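Local coordinates for protein PHB depolymerase (Penicillium funiculosum, PDB 2D81) that hydrolyses the ester bonds of polyhydroxybutyrate, as a fungal depolymerase of the alpha/beta hydrolase fold, at residues A[173-186]-A[246-258]. Residues are numbered along the deposited sequence; the frame is centred on the assembly and turned at random.
Sequences YGSLNARNTGTLSG and GYNKWADTNNMII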
ATOM      1  N   TYR A 173       9.864   8.671   6.228  1.00  9.60           N
ATOM      2  CA  TYR A 173      10.002  10.107   6.452  1.00  9.82           C
ATOM      3  C   TYR A 173      11.167  10.507   7.349  1.00 14.00           C
ATOM      4  O   TYR A 173      11.469  11.694   7.484  1.00 13.10           O
ATOM      5  CB  TYR A 173       8.700  10.680   7.021  1.00  9.70           C
ATOM      6  CG  TYR A 173       7.581  10.695   6.011  1.00  8.06           C
ATOM      7  CD1 TYR A 173       6.700   9.620   5.898  1.00  8.09           C
ATOM      8  CD2 TYR A 173       7.441  11.760   5.123  1.00  9.15           C
ATOM      9  CE1 TYR A 173       5.709   9.605   4.917  1.00  7.29           C
ATOM     10  CE2 TYR A 173       6.457  11.753   4.139  1.00  7.65           C
ATOM     11  CZ  TYR A 173       5.597  10.672   4.043  1.00  7.03           C
ATOM     12  OH  TYR A 173       4.642  10.656   3.060  1.00  8.21           O
ATOM     13  N   GLY A 174      11.821   9.521   7.950  1.00 16.45           N
ATOM     14  CA  GLY A 174      12.916   9.812   8.856  1.00 21.17           C
ATOM     15  C   GLY A 174      12.398  10.116  10.245  1.00 23.01           C
ATOM     16  O   GLY A 174      11.546   9.395  10.767  1.00 25.89           O
ATOM     17  N   SER A 175      12.906  11.179  10.854  1.00 23.49           N
ATOM     18  CA  SER A 175      12.412  11.590  12.156  1.00 23.01           C
ATOM     19  C   SER A 175      10.911  11.842  12.057  1.00 20.77           C
ATOM     20  O   SER A 175      10.417  12.319  11.034  1.00 23.31           O
ATOM     21  CB  SER A 175      13.132  12.858  12.626  1.00 24.68           C
ATOM     22  OG  SER A 175      13.068  13.880  11.643  1.00 27.75           O
ATOM     23  N   LEU A 176      10.193  11.478  13.111  1.00 17.86           N
ATOM     24  CA  LEU A 176       8.805  11.881  13.295  1.00 12.92           C
ATOM     25  C   LEU A 176       8.601  12.200  14.765  1.00 11.63           C
ATOM     26  O   LEU A 176       9.297  11.656  15.624  1.00 11.77           O
ATOM     27  CB  LEU A 176       7.852  10.754  12.882  1.00 11.93           C
ATOM     28  CG  LEU A 176       7.768  10.436  11.389  1.00 11.35           C
ATOM     29  CD1 LEU A 176       6.764   9.312  11.156  1.00 11.10           C
ATOM     30  CD2 LEU A 176       7.351  11.686  10.629  1.00 10.74           C
ATOM     31  N   ASN A 177       7.649  13.082  15.054  1.00  9.57           N
ATOM     32  CA  ASN A 177       7.259  13.349  16.430  1.00  8.07           C
ATOM     33  C   ASN A 177       6.507  12.146  16.984  1.00  8.66           C
ATOM     34  O   ASN A 177       5.879  11.397  16.233  1.00  7.47           O
ATOM     35  CB  ASN A 177       6.368  14.592  16.505  1.00  8.52           C
ATOM     36  CG  ASN A 177       7.035  15.822  15.924  1.00 10.38           C
ATOM     37  OD1 ASN A 177       8.202  16.100  16.204  1.00 11.18           O
ATOM     38  ND2 ASN A 177       6.293  16.573  15.118  1.00 10.67           N
ATOM     39  N   ALA A 178       6.577  11.967  18.300  1.00  6.73           N
ATOM     40  CA  ALA A 178       5.927  10.844  18.961  1.00  9.07           C
ATOM     41  C   ALA A 178       4.462  10.748  18.555  1.00  7.54           C
ATOM     42  O   ALA A 178       3.777  11.763  18.410  1.00  7.49           O
ATOM     43  CB  ALA A 178       6.042  10.997  20.467  1.00  7.94           C
ATOM     44  N   ARG A 179       3.983   9.524  18.373  1.00  7.55           N
ATOM     45  CA  ARG A 179       2.600   9.302  17.973  1.00  7.13           C
ATOM     46  C   ARG A 179       1.645   9.740  19.074  1.00  7.51           C
ATOM     47  O   ARG A 179       2.012   9.779  20.249  1.00  7.73           O
ATOM     48  CB  ARG A 179       2.366   7.825  17.666  1.00  7.77           C
ATOM     49  CG  ARG A 179       2.512   6.922  18.878  1.00 10.20           C
ATOM     50  CD  ARG A 179       2.230   5.473  18.520  1.00 11.72           C
ATOM     51  NE  ARG A 179       2.465   4.590  19.657  1.00 14.38           N
ATOM     52  CZ  ARG A 179       2.285   3.274  19.633  1.00 16.13           C
ATOM     53  NH1 ARG A 179       1.864   2.678  18.525  1.00 14.28           N
ATOM     54  NH2 ARG A 179       2.529   2.552  20.718  1.00 17.87           N
ATOM     55  N   ASN A 180       0.417  10.061  18.678  1.00  7.67           N
ATOM     56  CA  ASN A 180      -0.650  10.387  19.618  1.00  9.05           C
ATOM     57  C   ASN A 180      -1.343   9.107  20.070  1.00 10.02           C
ATOM     58  O   ASN A 180      -1.965   8.419  19.265  1.00 10.24           O
ATOM     59  CB  ASN A 180      -1.669  11.307  18.945  1.00  9.45           C
ATOM     60  CG  ASN A 180      -2.814  11.674  19.860  1.00  9.70           C
ATOM     61  OD1 ASN A 180      -2.856  11.263  21.022  1.00  9.93           O
ATOM     62  ND2 ASN A 180      -3.755  12.458  19.342  1.00  8.69           N
ATOM     63  N   THR A 181      -1.235   8.794  21.356  1.00 12.56           N
ATOM     64  CA  THR A 181      -1.805   7.561  21.890  1.00 15.11           C
ATOM     65  C   THR A 181      -3.181   7.789  22.505  1.00 16.49           C
ATOM     66  O   THR A 181      -3.763   6.877  23.097  1.00 18.63           O
ATOM     67  CB  THR A 181      -0.884   6.935  22.959  1.00 15.36           C
ATOM     68  OG1 THR A 181      -0.671   7.874  24.020  1.00 17.40           O
ATOM     69  CG2 THR A 181       0.459   6.559  22.347  1.00 17.89           C
ATOM     70  N   GLY A 182      -3.698   9.004  22.360  1.00 14.40           N
ATOM     71  CA  GLY A 182      -5.000   9.323  22.917  1.00 13.62           C
ATOM     72  C   GLY A 182      -5.984   9.768  21.852  1.00 13.85           C
ATOM     73  O   GLY A 182      -5.962   9.268  20.728  1.00 13.14           O
ATOM     74  N   THR A 183      -6.853  10.712  22.204  1.00 13.74           N
ATOM     75  CA  THR A 183      -7.860  11.200  21.271  1.00 12.61           C
ATOM     76  C   THR A 183      -7.215  11.922  20.090  1.00 11.17           C
ATOM     77  O   THR A 183      -6.428  12.850  20.270  1.00 10.18           O
ATOM     78  CB  THR A 183      -8.841  12.162  21.967  1.00 15.03           C
ATOM     79  OG1 THR A 183      -9.512  11.473  23.029  1.00 16.43           O
ATOM     80  CG2 THR A 183      -9.870  12.677  20.977  1.00 16.10           C
ATOM     81  N   LEU A 184      -7.554  11.490  18.882  1.00  9.91           N
ATOM     82  CA  LEU A 184      -6.995  12.095  17.678  1.00  9.47           C
ATOM     83  C   LEU A 184      -7.559  13.497  17.473  1.00  9.49           C
ATOM     84  O   LEU A 184      -8.725  13.757  17.780  1.00  9.99           O
ATOM     85  CB  LEU A 184      -7.309  11.223  16.458  1.00 10.36           C
ATOM     86  CG  LEU A 184      -6.718   9.810  16.483  1.00 12.20           C
ATOM     87  CD1 LEU A 184      -7.171   9.044  15.250  1.00 13.30           C
ATOM     88  CD2 LEU A 184      -5.200   9.893  16.538  1.00 14.31           C
ATOM     89  N   SER A 185      -6.733  14.395  16.944  1.00  8.54           N
ATOM     90  CA  SER A 185      -7.126  15.793  16.785  1.00  8.99           C
ATOM     91  C   SER A 185      -8.035  15.999  15.580  1.00 10.82           C
ATOM     92  O   SER A 185      -8.770  16.989  15.510  1.00 10.75           O
ATOM     93  CB  SER A 185      -5.889  16.678  16.623  1.00  9.44           C
ATOM     94  OG  SER A 185      -5.309  16.519  15.335  1.00  9.62           O
ATOM     95  N   GLY A 186      -7.978  15.068  14.634  1.00 11.36           N
ATOM     96  CA  GLY A 186      -8.615  15.285  13.347  1.00 11.49           C
ATOM     97  C   GLY A 186      -9.816  14.407  13.073  1.00 12.37           C
ATOM     98  O   GLY A 186     -10.418  13.845  13.988  1.00 14.59           O
ATOM     99  N   GLY A 246      -3.058   1.886  13.020  1.00  6.63           N
ATOM    100  CA  GLY A 246      -2.164   2.761  13.757  1.00  7.25           C
ATOM    101  C   GLY A 246      -1.468   3.852  12.958  1.00  5.79           C
ATOM    102  O   GLY A 246      -0.656   4.591  13.513  1.00  6.13           O
ATOM    103  N   TYR A 247      -1.770   3.970  11.667  1.00  6.58           N
ATOM    104  CA  TYR A 247      -1.190   5.050  10.866  1.00  6.17           C
ATOM    105  C   TYR A 247      -1.583   6.409  11.427  1.00  5.50           C
ATOM    106  O   TYR A 247      -0.758   7.323  11.504  1.00  5.76           O
ATOM    107  CB  TYR A 247      -1.661   4.991   9.410  1.00  7.74           C
ATOM    108  CG  TYR A 247      -1.139   3.832   8.597  1.00  6.81           C
ATOM    109  CD1 TYR A 247      -1.854   2.644   8.505  1.00  6.92           C
ATOM    110  CD2 TYR A 247       0.056   3.941   7.883  1.00  8.37           C
ATOM    111  CE1 TYR A 247      -1.401   1.590   7.716  1.00  7.96           C
ATOM    112  CE2 TYR A 247       0.521   2.894   7.095  1.00  7.34           C
ATOM    113  CZ  TYR A 247      -0.215   1.722   7.014  1.00  7.86           C
ATOM    114  OH  TYR A 247       0.224   0.690   6.224  1.00  8.05           O
ATOM    115  N   ASN A 248      -2.851   6.542  11.800  1.00  5.12           N
ATOM    116  CA  ASN A 248      -3.390   7.845  12.159  1.00  6.25           C
ATOM    117  C   ASN A 248      -2.739   8.398  13.417  1.00  6.38           C
ATOM    118  O   ASN A 248      -2.600   9.611  13.562  1.00  7.74           O
ATOM    119  CB  ASN A 248      -4.908   7.769  12.351  1.00  7.24           C
ATOM    120  CG  ASN A 248      -5.628   7.322  11.097  1.00  9.37           C
ATOM    121  OD1 ASN A 248      -5.097   7.438   9.993  1.00  8.20           O
ATOM    122  ND2 ASN A 248      -6.847   6.821  11.259  1.00 10.30           N
ATOM    123  N   LYS A 249      -2.337   7.508  14.322  1.00  6.82           N
ATOM    124  CA  LYS A 249      -1.666   7.919  15.554  1.00  8.25           C
ATOM    125  C   LYS A 249      -0.399   8.709  15.248  1.00  8.76           C
ATOM    126  O   LYS A 249      -0.093   9.697  15.918  1.00  7.96           O
ATOM    127  CB  LYS A 249      -1.306   6.694  16.398  1.00  9.88           C
ATOM    128  CG  LYS A 249      -2.505   5.874  16.842  1.00 11.21           C
ATOM    129  CD  LYS A 249      -2.076   4.693  17.697  1.00 12.75           C
ATOM    130  CE  LYS A 249      -3.278   3.903  18.179  1.00 17.04           C
ATOM    131  NZ  LYS A 249      -4.185   4.736  19.018  1.00 18.74           N
ATOM    132  N   TRP A 250       0.339   8.264  14.234  1.00  7.10           N
ATOM    133  CA  TRP A 250       1.561   8.943  13.822  1.00  7.46           C
ATOM    134  C   TRP A 250       1.277  10.175  12.967  1.00  7.16           C
ATOM    135  O   TRP A 250       1.920  11.215  13.128  1.00  5.74           O
ATOM    136  CB  TRP A 250       2.472   7.973  13.059  1.00  6.89           C
ATOM    137  CG  TRP A 250       3.097   6.946  13.946  1.00  6.32           C
ATOM    138  CD1 TRP A 250       2.634   5.686  14.211  1.00  7.15           C
ATOM    139  CD2 TRP A 250       4.274   7.116  14.744  1.00  7.39           C
ATOM    140  NE1 TRP A 250       3.450   5.063  15.130  1.00  6.45           N
ATOM    141  CE2 TRP A 250       4.464   5.921  15.474  1.00  8.24           C
ATOM    142  CE3 TRP A 250       5.186   8.168  14.918  1.00  9.37           C
ATOM    143  CZ2 TRP A 250       5.530   5.746  16.362  1.00  9.96           C
ATOM    144  CZ3 TRP A 250       6.248   7.994  15.803  1.00  9.66           C
ATOM    145  CH2 TRP A 250       6.408   6.791  16.513  1.00  9.83           C
ATOM    146  N   ALA A 251       0.316  10.059  12.059  1.00  5.92           N
ATOM    147  CA  ALA A 251      -0.053  11.179  11.201  1.00  6.23           C
ATOM    148  C   ALA A 251      -0.463  12.381  12.047  1.00  7.53           C
ATOM    149  O   ALA A 251      -0.149  13.528  11.711  1.00  6.67           O
ATOM    150  CB  ALA A 251      -1.200  10.775  10.282  1.00  7.96           C
ATOM    151  N   ASP A 252      -1.160  12.112  13.148  1.00  7.54           N
ATOM    152  CA  ASP A 252      -1.841  13.169  13.893  1.00  8.27           C
ATOM    153  C   ASP A 252      -0.874  14.201  14.460  1.00  9.60           C
ATOM    154  O   ASP A 252      -1.235  15.363  14.645  1.00  8.76           O
ATOM    155  CB  ASP A 252      -2.660  12.577  15.043  1.00  7.82           C
ATOM    156  CG  ASP A 252      -3.740  13.521  15.527  1.00  7.65           C
ATOM    157  OD1 ASP A 252      -3.892  13.695  16.754  1.00  8.22           O
ATOM    158  OD2 ASP A 252      -4.443  14.087  14.673  1.00  6.99           O
ATOM    159  N   THR A 253       0.351  13.774  14.742  1.00  8.30           N
ATOM    160  CA  THR A 253       1.330  14.660  15.359  1.00  8.70           C
ATOM    161  C   THR A 253       2.433  15.077  14.388  1.00  7.55           C
ATOM    162  O   THR A 253       3.433  15.672  14.793  1.00  7.61           O
ATOM    163  CB  THR A 253       1.979  13.991  16.584  1.00 10.55           C
ATOM    164  OG1 THR A 253       2.578  12.748  16.191  1.00  8.65           O
ATOM    165  CG2 THR A 253       0.937  13.733  17.661  1.00 10.89           C
ATOM    166  N   ASN A 254       2.245  14.776  13.106  1.00  7.65           N
ATOM    167  CA  ASN A 254       3.293  14.996  12.114  1.00  6.40           C
ATOM    168  C   ASN A 254       2.793  15.620  10.816  1.00  6.28           C
ATOM    169  O   ASN A 254       3.375  15.409   9.751  1.00  8.73           O
ATOM    170  CB  ASN A 254       4.008  13.674  11.817  1.00  6.88           C
ATOM    171  CG  ASN A 254       4.919  13.245  12.946  1.00  8.69           C
ATOM    172  OD1 ASN A 254       5.995  13.810  13.133  1.00  9.94           O
ATOM    173  ND2 ASN A 254       4.487  12.251  13.716  1.00  8.96           N
ATOM    174  N   ASN A 255       1.725  16.405  10.914  1.00  7.75           N
ATOM    175  CA  ASN A 255       1.210  17.153   9.770  1.00  7.16           C
ATOM    176  C   ASN A 255       1.098  16.254   8.550  1.00  7.53           C
ATOM    177  O   ASN A 255       1.541  16.614   7.460  1.00  8.47           O
ATOM    178  CB  ASN A 255       2.128  18.331   9.444  1.00  9.55           C
ATOM    179  CG  ASN A 255       2.262  19.302  10.595  1.00 13.76           C
ATOM    180  OD1 ASN A 255       1.267  19.737  11.172  1.00 12.93           O
ATOM    181  ND2 ASN A 255       3.497  19.658  10.931  1.00 17.04           N
ATOM    182  N   MET A 256       0.511  15.080   8.743  1.00  6.86           N
ATOM    183  CA  MET A 256       0.438  14.079   7.686  1.00  7.19           C
ATOM    184  C   MET A 256      -1.007  13.642   7.473  1.00  6.82           C
ATOM    185  O   MET A 256      -1.708  13.309   8.426  1.00  6.51           O
ATOM    186  CB  MET A 256       1.294  12.867   8.061  1.00  6.79           C
ATOM    187  CG  MET A 256       1.413  11.816   6.972  1.00  8.48           C
ATOM    188  SD  MET A 256       2.327  10.380   7.557  1.00  9.45           S
ATOM    189  CE  MET A 256       3.978  11.103   7.771  1.00  8.77           C
ATOM    190  N   ILE A 257      -1.446  13.654   6.217  1.00  5.47           N
ATOM    191  CA  ILE A 257      -2.735  13.087   5.844  1.00  6.28           C
ATOM    192  C   ILE A 257      -2.527  11.630   5.425  1.00  6.94           C
ATOM    193  O   ILE A 257      -1.554  11.308   4.744  1.00  6.40           O
ATOM    194  CB  ILE A 257      -3.362  13.880   4.671  1.00  6.65           C
ATOM    195  CG1 ILE A 257      -3.679  15.310   5.128  1.00  6.94           C
ATOM    196  CG2 ILE A 257      -4.620  13.184   4.169  1.00  6.80           C
ATOM    197  CD1 ILE A 257      -4.210  16.210   4.015  1.00  6.48           C
ATOM    198  N   ILE A 258      -3.423  10.747   5.853  1.00  5.42           N
ATOM    199  CA  ILE A 258      -3.390   9.362   5.393  1.00  5.89           C
ATOM    200  C   ILE A 258      -4.589   9.123   4.483  1.00  6.08           C
ATOM    201  O   ILE A 258      -5.735   9.259   4.911  1.00  5.74           O
ATOM    202  CB  ILE A 258      -3.473   8.352   6.566  1.00  5.38           C
ATOM    203  CG1 ILE A 258      -2.435   8.683   7.646  1.00  3.42           C
ATOM    204  CG2 ILE A 258      -3.253   6.941   6.040  1.00  5.95           C
ATOM    205  CD1 ILE A 258      -0.987   8.551   7.200  1.00  3.38           C
TER
HETATM  206  O   HOH W   1       0.798   3.124  15.658  1.00  9.11           O
HETATM  207  O   HOH W   2      -4.489   7.448  19.657  1.00 15.65           O
HETATM  208  O   HOH W   3      -3.145  18.180  14.488  1.00 12.14           O
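R179 packs closely across W250, its CB 3.6 Å from the centroid of the five-membered ring and over one face of the indole, while its extended chain carries the guanidinium on to salt bridges with D140 and D163; M256 CE likewise sits tightly over a face of Y173. The case illustrates how an irregular segment can be fixed by side chains gripping its backbone and polar side chains. N254 uses both ends of its amide: OD1 receives N177 N (2.6 Å) on a lone pair in the carbonyl plane, and ND2 donates to N177 O (3.0 Å) and W250 O, which fixes the rotation of the amide. D252, with CG anti to the backbone N (chi1 -160°), turns its carboxylate into the bend: OD1 takes N180 ND2 from the anti side and S185 N from the syn side, and OD2 takes S185 OG (2.7 Å). With an alanine here, S185 N, S185 OG, Y209 OH and one N-H of N180 ND2 would probably lose the carboxylate they share. By contrast, toward solvent the K249 ammonium meets N180 O and G182 O through a water. An Asx turn, N180 OD1 to G182 N, shapes this connection from helix 164-173 to edge strand 187-192, packed on helix 247-251 of the circularly permuted alpha/beta hydrolase fold.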